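Local atomic coordinates of SAM-dependent methyltransferase (Thiobacillus denitrificans, PDB entry 5EPE), a protein that binds S-adenosyl-L-homocysteine and probably transfers methyl groups from S-adenosylmethionine to an acceptor. Residues A[9-14]-A[197-202]; A[37-42]-A[103-108]. All blocks are in the same frame, centred on the assembly; numbering follows the deposited sequence.

How the interactions relate
Interaction 1 joins the N-terminal helix 5-11 to helix 189-209, whereas interaction 2 pairs strands 39-43 and 104-110 inside the mixed sheet of the Rossmann-like methyltransferase domain. Their centres lie 29 Å apart, on opposite sides of the chain's centre, and their nearest atoms stay about 12 Å from each other. Along the chain the order is 9-14, 37-42, 103-108 and 197-202, so both strands of interaction 2 fall between the two segments of interaction 1. Both contacts come near the bound S-adenosyl-L-homocysteine, through Glu-11 in one and Asp-42 in the other: the N-terminal helix with its following loop and the central sheet thus approach the same ligand.

Interaction 1: A[9-14]-A[197-202]; sequences ITESAH and AAKWLT
Thr-10 and Lys-199 meet where helix 5-11 lies against helix 189-209. The first torsion of Thr-10 (chi1 -68°) sets OG1 beside the backbone N, where it bonds to Ile-6 O, and turns the methyl CG2 onto the aliphatic stem of Lys-199, 3.6 Å from CG. His-14 crosses the same lysine chain at about a right angle, with CE1 3.6 Å from Lys-199 CG and as close to the methyl of Ala-198, while NE2 bonds to Tyr-195 O. Packing is also tight at Thr-202, whose CG2 comes within 3.1 Å of Ile-9 O and also borders Ser-12 OG.

A single water knits the two segments together. It donates to Thr-10 O at 2.8 Å, accepts from Ala-13 N, and bonds to His-14 ND1 and to Thr-202 OG1, the last at 2.7 Å. Towards Ala-13, which is exposed, the contact thins out to CB against Thr-202 OG1; Arg-33 of the second subunit packs on this alanine and bonds to Ala-198 O and Thr-202 OG1.

The charged end is looser. Lys-199, extended beyond CG, runs alongside Glu-11, but NZ reaches OE1 only in a long salt bridge of 3.9 Å; the ammonium group is paired mainly with Glu-196. Glu-11 OE1 also bonds to Tyr-195 OH, and OE2 to ND1 of His-17, a ligand-binding residue. The chemistry implies a joint held by apolar contacts and shared water, with Glu-11 probably helping to position His-17 beside the S-adenosyl-L-homocysteine pocket.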
loop_
_atom_site.group_PDB
_atom_site.type_symbol
_atom_site.label_atom_id
_atom_site.label_comp_id
_atom_site.label_asym_id
_atom_site.label_seq_id
_atom_site.Cartn_x
_atom_site.Cartn_y
_atom_site.Cartn_z
ATOM N N ILE A 9 44.382 11.727 -4.085
ATOM C CA ILE A 9 43.928 13.077 -4.425
ATOM C C ILE A 9 42.639 13.484 -3.654
ATOM O O ILE A 9 42.554 14.557 -3.102
ATOM C CB ILE A 9 43.651 13.187 -5.928
ATOM C CG1 ILE A 9 44.995 13.181 -6.701
ATOM C CG2 ILE A 9 42.878 14.458 -6.249
ATOM C CD1 ILE A 9 44.837 12.942 -8.191
ATOM N N THR A 10 41.661 12.587 -3.636
ATOM C CA THR A 10 40.372 12.850 -3.083
ATOM C C THR A 10 40.425 12.982 -1.560
ATOM O O THR A 10 39.691 13.786 -0.977
ATOM C CB THR A 10 39.475 11.659 -3.508
ATOM O OG1 THR A 10 39.312 11.779 -4.941
ATOM C CG2 THR A 10 38.222 11.732 -2.894
ATOM N N GLU A 11 41.267 12.149 -0.918
ATOM C CA GLU A 11 41.307 12.077 0.537
ATOM C C GLU A 11 42.555 12.665 1.181
ATOM O O GLU A 11 42.797 12.456 2.371
ATOM C CB GLU A 11 41.090 10.646 0.962
ATOM C CG GLU A 11 39.684 10.174 0.571
ATOM C CD GLU A 11 39.206 8.920 1.253
ATOM O OE1 GLU A 11 38.336 8.251 0.674
ATOM O OE2 GLU A 11 39.676 8.588 2.337
ATOM N N SER A 12 43.282 13.483 0.436
ATOM C CA SER A 12 44.572 14.022 0.938
ATOM C C SER A 12 44.383 14.908 2.192
ATOM O O SER A 12 45.326 15.105 2.957
ATOM C CB SER A 12 45.319 14.844 -0.124
ATOM O OG SER A 12 44.510 15.923 -0.609
ATOM N N ALA A 13 43.194 15.476 2.367
ATOM C CA ALA A 13 42.942 16.358 3.482
ATOM C C ALA A 13 42.090 15.681 4.543
ATOM O O ALA A 13 41.583 16.363 5.420
ATOM C CB ALA A 13 42.240 17.610 2.974
ATOM N N HIS A 14 41.843 14.378 4.455
ATOM C CA HIS A 14 41.064 13.676 5.498
ATOM C C HIS A 14 42.005 13.193 6.623
ATOM O O HIS A 14 43.042 12.622 6.301
ATOM C CB HIS A 14 40.446 12.428 4.915
ATOM C CG HIS A 14 39.168 12.653 4.181
ATOM N ND1 HIS A 14 39.048 13.562 3.141
ATOM C CD2 HIS A 14 37.939 12.113 4.367
ATOM C CE1 HIS A 14 37.798 13.527 2.692
ATOM N NE2 HIS A 14 37.098 12.699 3.449
ATOM N N ALA A 197 31.478 14.880 2.000
ATOM C CA ALA A 197 31.518 16.279 1.589
ATOM C C ALA A 197 32.873 16.900 1.569
ATOM O O ALA A 197 33.171 17.783 0.721
ATOM C CB ALA A 197 30.545 17.119 2.383
ATOM N N ALA A 198 33.726 16.457 2.472
ATOM C CA ALA A 198 35.096 16.963 2.494
ATOM C C ALA A 198 35.831 16.619 1.233
ATOM O O ALA A 198 36.765 17.329 0.866
ATOM C CB ALA A 198 35.869 16.405 3.713
ATOM N N LYS A 199 35.466 15.508 0.580
ATOM C CA LYS A 199 36.106 15.153 -0.687
ATOM C C LYS A 199 35.826 16.185 -1.759
ATOM O O LYS A 199 36.664 16.424 -2.610
ATOM C CB LYS A 199 35.614 13.809 -1.193
ATOM C CG LYS A 199 35.889 12.630 -0.273
ATOM C CD LYS A 199 35.239 11.377 -0.858
ATOM C CE LYS A 199 35.387 10.191 0.070
ATOM N NZ LYS A 199 34.685 9.056 -0.599
ATOM N N TRP A 200 34.658 16.839 -1.698
ATOM C CA TRP A 200 34.283 17.750 -2.762
ATOM C C TRP A 200 35.167 18.999 -2.749
ATOM O O TRP A 200 35.631 19.428 -3.801
ATOM C CB TRP A 200 32.787 18.123 -2.689
ATOM C CG TRP A 200 31.887 16.949 -2.485
ATOM C CD1 TRP A 200 32.078 15.663 -2.885
ATOM C CD2 TRP A 200 30.622 16.990 -1.841
ATOM N NE1 TRP A 200 31.033 14.871 -2.468
ATOM C CE2 TRP A 200 30.122 15.666 -1.819
ATOM C CE3 TRP A 200 29.871 18.017 -1.268
ATOM C CZ2 TRP A 200 28.922 15.347 -1.245
ATOM C CZ3 TRP A 200 28.647 17.701 -0.708
ATOM C CH2 TRP A 200 28.191 16.371 -0.708
ATOM N N LEU A 201 35.434 19.549 -1.570
ATOM C CA LEU A 201 36.291 20.737 -1.482
ATOM C C LEU A 201 37.719 20.386 -1.921
ATOM O O LEU A 201 38.354 21.119 -2.657
ATOM C CB LEU A 201 36.260 21.286 -0.047
ATOM C CG LEU A 201 37.101 22.549 0.185
ATOM C CD1 LEU A 201 36.666 23.649 -0.748
ATOM C CD2 LEU A 201 37.066 23.008 1.643
ATOM N N THR A 202 38.207 19.238 -1.445
ATOM C CA THR A 202 39.508 18.763 -1.828
ATOM C C THR A 202 39.637 18.635 -3.375
ATOM O O THR A 202 40.612 19.083 -3.963
ATOM C CB THR A 202 39.854 17.442 -1.132
ATOM O OG1 THR A 202 39.814 17.659 0.290
ATOM C CG2 THR A 202 41.317 16.943 -1.542
HETATM O O HOH W 1 40.336 15.229 1.288
#

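Interaction 2: A[37-42]-A[103-108]; sequences GARVLD and KVDVAA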
loop_
_atom_site.group_PDB
_atom_site.type_symbol
_atom_site.label_atom_id
_atom_site.label_comp_id
_atom_site.label_asym_id
_atom_site.label_seq_id
_atom_site.Cartn_x
_atom_site.Cartn_y
_atom_site.Cartn_z
ATOM N N GLY A 37 48.937 1.941 28.419
ATOM C CA GLY A 37 49.797 0.804 28.176
ATOM C C GLY A 37 49.169 -0.270 27.328
ATOM O O GLY A 37 49.894 -1.163 26.835
ATOM N N ALA A 38 47.846 -0.199 27.082
ATOM C CA ALA A 38 47.224 -1.195 26.243
ATOM C C ALA A 38 47.872 -1.161 24.850
ATOM O O ALA A 38 48.182 -0.082 24.359
ATOM C CB ALA A 38 45.720 -0.949 26.121
ATOM N N ARG A 39 48.040 -2.334 24.233
ATOM C CA ARG A 39 48.675 -2.475 22.925
ATOM C C ARG A 39 47.580 -2.641 21.851
ATOM O O ARG A 39 46.687 -3.471 21.973
ATOM C CB ARG A 39 49.613 -3.673 22.871
ATOM C CG ARG A 39 50.820 -3.593 23.827
ATOM C CD ARG A 39 51.384 -4.988 24.220
ATOM N NE ARG A 39 50.300 -5.856 24.749
ATOM C CZ ARG A 39 50.421 -7.128 25.138
ATOM N NH1 ARG A 39 49.316 -7.772 25.544
ATOM N NH2 ARG A 39 51.610 -7.779 25.106
ATOM N N VAL A 40 47.710 -1.866 20.790
ATOM C CA VAL A 40 46.762 -1.860 19.685
ATOM C C VAL A 40 47.502 -2.126 18.385
ATOM O O VAL A 40 48.526 -1.523 18.143
ATOM C CB VAL A 40 46.077 -0.490 19.546
ATOM C CG1 VAL A 40 44.992 -0.544 18.464
ATOM C CG2 VAL A 40 45.490 -0.079 20.868
ATOM N N LEU A 41 46.966 -3.013 17.570
ATOM C CA LEU A 41 47.384 -3.227 16.178
ATOM C C LEU A 41 46.271 -2.737 15.270
ATOM O O LEU A 41 45.086 -3.089 15.486
ATOM C CB LEU A 41 47.610 -4.703 15.903
ATOM C CG LEU A 41 47.977 -5.093 14.458
ATOM C CD1 LEU A 41 49.345 -4.541 14.061
ATOM C CD2 LEU A 41 47.934 -6.596 14.305
ATOM N N ASP A 42 46.630 -1.929 14.276
ATOM C CA ASP A 42 45.631 -1.340 13.340
ATOM C C ASP A 42 46.074 -1.677 11.918
ATOM O O ASP A 42 47.094 -1.174 11.439
ATOM C CB ASP A 42 45.495 0.153 13.564
ATOM C CG ASP A 42 44.273 0.772 12.851
ATOM O OD1 ASP A 42 43.368 0.034 12.305
ATOM O OD2 ASP A 42 44.208 2.048 12.858
ATOM N N LYS A 103 51.600 -10.085 21.409
ATOM C CA LYS A 103 50.131 -10.048 21.354
ATOM C C LYS A 103 49.634 -8.650 21.668
ATOM O O LYS A 103 50.339 -7.877 22.322
ATOM C CB LYS A 103 49.507 -11.001 22.360
ATOM C CG LYS A 103 49.718 -12.484 22.126
ATOM C CD LYS A 103 49.621 -12.923 20.681
ATOM C CE LYS A 103 49.527 -14.436 20.656
ATOM N NZ LYS A 103 49.513 -14.963 19.258
ATOM N N VAL A 104 48.412 -8.338 21.226
ATOM C CA VAL A 104 47.823 -7.052 21.478
ATOM C C VAL A 104 46.486 -7.202 22.204
ATOM O O VAL A 104 45.842 -8.248 22.173
ATOM C CB VAL A 104 47.695 -6.216 20.172
ATOM C CG1 VAL A 104 49.082 -6.001 19.538
ATOM C CG2 VAL A 104 46.767 -6.880 19.168
ATOM N N ASP A 105 46.092 -6.118 22.862
ATOM C CA ASP A 105 44.841 -6.062 23.598
ATOM C C ASP A 105 43.662 -5.713 22.683
ATOM O O ASP A 105 42.519 -6.051 22.982
ATOM C CB ASP A 105 45.000 -5.039 24.716
ATOM C CG ASP A 105 46.203 -5.390 25.613
ATOM O OD1 ASP A 105 46.202 -6.519 26.121
ATOM O OD2 ASP A 105 47.202 -4.655 25.644
ATOM N N VAL A 106 43.958 -4.988 21.615
ATOM C CA VAL A 106 42.973 -4.604 20.603
ATOM C C VAL A 106 43.586 -4.793 19.217
ATOM O O VAL A 106 44.651 -4.207 18.900
ATOM C CB VAL A 106 42.557 -3.128 20.755
ATOM C CG1 VAL A 106 41.509 -2.754 19.703
ATOM C CG2 VAL A 106 42.008 -2.816 22.148
ATOM N N ALA A 107 42.950 -5.614 18.391
ATOM C CA ALA A 107 43.401 -5.828 17.022
ATOM C C ALA A 107 42.288 -5.375 16.080
ATOM O O ALA A 107 41.132 -5.848 16.175
ATOM C CB ALA A 107 43.760 -7.288 16.783
ATOM N N ALA A 108 42.614 -4.401 15.227
ATOM C CA ALA A 108 41.590 -3.630 14.495
ATOM C C ALA A 108 41.807 -3.660 13.007
ATOM O O ALA A 108 42.915 -3.612 12.540
ATOM C CB ALA A 108 41.591 -2.192 14.949
#
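Strands 39-42 and 106-108 run parallel, their axes 10° apart and 4.8 Å at closest approach, in the register Val-40 with Val-106, Leu-41 with Ala-107 and Asp-42 with Ala-108. Leu-41 N donates to Val-106 O at 2.9 Å, and Leu-41 O accepts from Ala-108 N. At the Asp-105 corner, Arg-39 O takes two donors: Val-106 N nearly in line with the carbonyl, Asp-105 N tilted 21° from its plane.

Asp-105 OD2 receives the backbone N of Arg-39 at 2.8 Å through the anti lone pair, almost straight at 175°. The arginine chain bends at chi3 to bring its guanidinium to the carboxylate, where NE and NH1 make weak bonds to OD2 and OD1 as a salt bridge; the stronger partner of NH1 is Glu-131. Lys-103 O lies above the guanidinium plane, 2.9 Å from CZ but in line with no N-H, so not hydrogen-bonded. Before the corner, Val-104 CG2 packs on Leu-41 CB at 4.0 Å; on the other face Val-40 CG1 meets Val-106 CB.

In the seven-stranded sheet of this class I methyltransferase fold, 39-43 and 104-110 are adjacent central strands, flanked by 61-66 and 134-143. Helix 49-58 covers the face carrying Val-40, Asp-42 and Ala-108 through Met-50 and Leu-51. The side chain of Asp-42, near the C-terminal end of its strand, comes to about 5 Å from the bound S-adenosyl-L-homocysteine.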